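Local coordinates for protein Rik1-associated factor 1 (Schizosaccharomyces pombe, PDB 4O9D) that contributes to heterochromatin establishment as a component of the Clr4 complex, which methylates histone H3, and is represented here by its WD-repeat propeller domain, at residues G31-V36 and G401-Y406. Sequence-based numbering, arbitrary orientation.
Sequences GDTVCV and GDVNMY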
ATOM      1  N   GLY A  31       9.290   9.273  12.865  1.00 48.21           N
ATOM      2  CA  GLY A  31       9.012   9.310  11.440  1.00 46.14           C
ATOM      3  C   GLY A  31       7.549   9.575  11.088  1.00 43.95           C
ATOM      4  O   GLY A  31       6.734   9.958  11.930  1.00 44.31           O
ATOM      5  N   ASP A  32       7.229   9.369   9.817  1.00 37.24           N
ATOM      6  CA  ASP A  32       5.879   9.497   9.332  1.00 35.49           C
ATOM      7  C   ASP A  32       5.297   8.115   9.151  1.00 32.47           C
ATOM      8  O   ASP A  32       5.938   7.257   8.574  1.00 26.04           O
ATOM      9  CB  ASP A  32       5.882  10.218   7.981  1.00 40.18           C
ATOM     10  CG  ASP A  32       6.219  11.693   8.104  1.00 42.24           C
ATOM     11  OD1 ASP A  32       6.003  12.259   9.191  1.00 39.42           O
ATOM     12  OD2 ASP A  32       6.698  12.278   7.104  1.00 45.36           O
ATOM     13  N   THR A  33       4.070   7.895   9.617  1.00 30.15           N
ATOM     14  CA  THR A  33       3.433   6.615   9.387  1.00 30.48           C
ATOM     15  C   THR A  33       3.013   6.514   7.923  1.00 30.55           C
ATOM     16  O   THR A  33       2.206   7.325   7.430  1.00 29.03           O
ATOM     17  CB  THR A  33       2.258   6.390  10.327  1.00 30.93           C
ATOM     18  OG1 THR A  33       2.722   6.503  11.680  1.00 28.71           O
ATOM     19  CG2 THR A  33       1.642   4.982  10.119  1.00 27.48           C
ATOM     20  N   VAL A  34       3.569   5.506   7.248  1.00 24.87           N
ATOM     21  CA  VAL A  34       3.323   5.270   5.836  1.00 31.19           C
ATOM     22  C   VAL A  34       2.786   3.871   5.464  1.00 29.70           C
ATOM     23  O   VAL A  34       2.592   3.604   4.290  1.00 23.89           O
ATOM     24  CB  VAL A  34       4.591   5.541   5.017  1.00 31.37           C
ATOM     25  CG1 VAL A  34       5.027   6.987   5.234  1.00 35.95           C
ATOM     26  CG2 VAL A  34       5.709   4.528   5.375  1.00 29.36           C
ATOM     27  N   CYS A  35       2.553   2.992   6.436  1.00 25.11           N
ATOM     28  CA  CYS A  35       1.695   1.823   6.208  1.00 27.34           C
ATOM     29  C   CYS A  35       0.920   1.422   7.460  1.00 29.81           C
ATOM     30  O   CYS A  35       1.345   1.680   8.586  1.00 26.81           O
ATOM     31  CB  CYS A  35       2.460   0.595   5.694  1.00 32.78           C
ATOM     32  SG  CYS A  35       4.217   0.622   5.897  1.00 41.02           S
ATOM     33  N   VAL A  36      -0.218   0.789   7.230  1.00 24.71           N
ATOM     34  CA  VAL A  36      -1.108   0.342   8.281  1.00 26.09           C
ATOM     35  C   VAL A  36      -1.696  -0.973   7.803  1.00 27.67           C
ATOM     36  O   VAL A  36      -1.998  -1.129   6.616  1.00 25.72           O
ATOM     37  CB  VAL A  36      -2.299   1.318   8.495  1.00 27.99           C
ATOM     38  CG1 VAL A  36      -3.182   0.807   9.627  1.00 28.38           C
ATOM     39  CG2 VAL A  36      -1.811   2.767   8.764  1.00 28.53           C
ATOM     40  N   GLY A 401       4.020  12.421  12.396  1.00 38.58           N
ATOM     41  CA  GLY A 401       3.758  11.293  13.266  1.00 34.47           C
ATOM     42  C   GLY A 401       2.343  11.094  13.778  1.00 33.99           C
ATOM     43  O   GLY A 401       2.091  10.093  14.454  1.00 33.83           O
ATOM     44  N   ASP A 402       1.413  12.004  13.483  1.00 30.21           N
ATOM     45  CA  ASP A 402       0.037  11.813  13.938  1.00 29.03           C
ATOM     46  C   ASP A 402      -0.607  10.614  13.268  1.00 28.04           C
ATOM     47  O   ASP A 402      -0.529  10.457  12.061  1.00 27.21           O
ATOM     48  CB  ASP A 402      -0.831  13.050  13.672  1.00 29.16           C
ATOM     49  CG  ASP A 402      -0.703  14.098  14.776  1.00 38.54           C
ATOM     50  OD1 ASP A 402      -0.261  13.733  15.889  1.00 42.01           O
ATOM     51  OD2 ASP A 402      -1.036  15.274  14.538  1.00 41.70           O
ATOM     52  N   VAL A 403      -1.263   9.789  14.067  1.00 24.79           N
ATOM     53  CA  VAL A 403      -2.102   8.712  13.558  1.00 30.71           C
ATOM     54  C   VAL A 403      -3.490   8.790  14.195  1.00 30.87           C
ATOM     55  O   VAL A 403      -3.632   8.594  15.411  1.00 26.56           O
ATOM     56  CB  VAL A 403      -1.467   7.329  13.858  1.00 27.66           C
ATOM     57  CG1 VAL A 403      -2.382   6.181  13.382  1.00 28.58           C
ATOM     58  CG2 VAL A 403      -0.138   7.236  13.191  1.00 26.94           C
ATOM     59  N   ASN A 404      -4.503   9.109  13.387  1.00 26.55           N
ATOM     60  CA  ASN A 404      -5.879   9.112  13.867  1.00 28.60           C
ATOM     61  C   ASN A 404      -6.644   7.860  13.466  1.00 29.08           C
ATOM     62  O   ASN A 404      -6.663   7.483  12.294  1.00 30.96           O
ATOM     63  CB  ASN A 404      -6.633  10.358  13.369  1.00 27.13           C
ATOM     64  CG  ASN A 404      -6.108  11.639  13.996  1.00 29.75           C
ATOM     65  OD1 ASN A 404      -5.288  11.599  14.905  1.00 32.48           O
ATOM     66  ND2 ASN A 404      -6.587  12.772  13.518  1.00 30.89           N
ATOM     67  N   MET A 405      -7.279   7.221  14.445  1.00 25.20           N
ATOM     68  CA  MET A 405      -8.141   6.068  14.190  1.00 28.85           C
ATOM     69  C   MET A 405      -9.623   6.389  14.429  1.00 30.80           C
ATOM     70  O   MET A 405      -9.997   6.861  15.524  1.00 30.17           O
ATOM     71  CB  MET A 405      -7.776   4.897  15.107  1.00 32.30           C
ATOM     72  CG  MET A 405      -6.563   4.079  14.700  1.00 40.21           C
ATOM     73  SD  MET A 405      -6.868   2.300  14.955  1.00 47.72           S
ATOM     74  CE  MET A 405      -5.431   1.610  14.157  1.00 36.49           C
ATOM     75  N   TYR A 406     -10.458   6.094  13.430  1.00 28.36           N
ATOM     76  CA  TYR A 406     -11.901   6.299  13.530  1.00 29.80           C
ATOM     77  C   TYR A 406     -12.590   4.945  13.561  1.00 30.41           C
ATOM     78  O   TYR A 406     -12.184   4.032  12.856  1.00 28.67           O
ATOM     79  CB  TYR A 406     -12.402   7.148  12.360  1.00 28.43           C
ATOM     80  CG  TYR A 406     -11.663   8.456  12.248  1.00 30.67           C
ATOM     81  CD1 TYR A 406     -10.401   8.508  11.669  1.00 28.82           C
ATOM     82  CD2 TYR A 406     -12.217   9.642  12.741  1.00 31.15           C
ATOM     83  CE1 TYR A 406      -9.706   9.707  11.580  1.00 27.14           C
ATOM     84  CE2 TYR A 406     -11.537  10.836  12.654  1.00 27.48           C
ATOM     85  CZ  TYR A 406     -10.288  10.865  12.075  1.00 31.29           C
ATOM     86  OH  TYR A 406      -9.587  12.043  12.004  1.00 31.02           O
TER
HETATM   87  O   HOH W   1       2.259   9.785  10.737  1.00 28.96           O
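Thr33 and Val403 meet in a small, buried, mainly van der Waals contact between neighbouring blades of a beta propeller, where strand 33-38, innermost in its sheet, faces strand 403-407 of the blade that closes the ring. Their side chains cross at about a right angle, Thr33 OG1 lying 3.3 Å from Val403 CG2. Val403 keeps CG1 anti to its backbone N (chi1 177°), which leaves CG2 as the branch turned to the threonine. Beta-branched residues suit both strands and give compact surfaces for this interface, to which Thr395 and Cys397 of strand 393-398 also contribute. No direct hydrogen bond joins the two segments; instead a water accepts from Thr33 N at 2.8 Å and donates to Asp402 O at 3.2 Å, serving two backbone polar groups at once. Where the chain enters each strand, Gly31 O approaches Gly401 CA to 3.5 Å; the backbone angles of both residues call for glycine. Asp32 OD1 accepts a hydrogen bond from Gly400 N, tying the loop before one strand to the turn before the other. Strand 21-26 completes the sheet containing 403-407 as its outer strand, before the chain passes to 33-38 in the next blade: the Velcro closure typical of WD40 propellers.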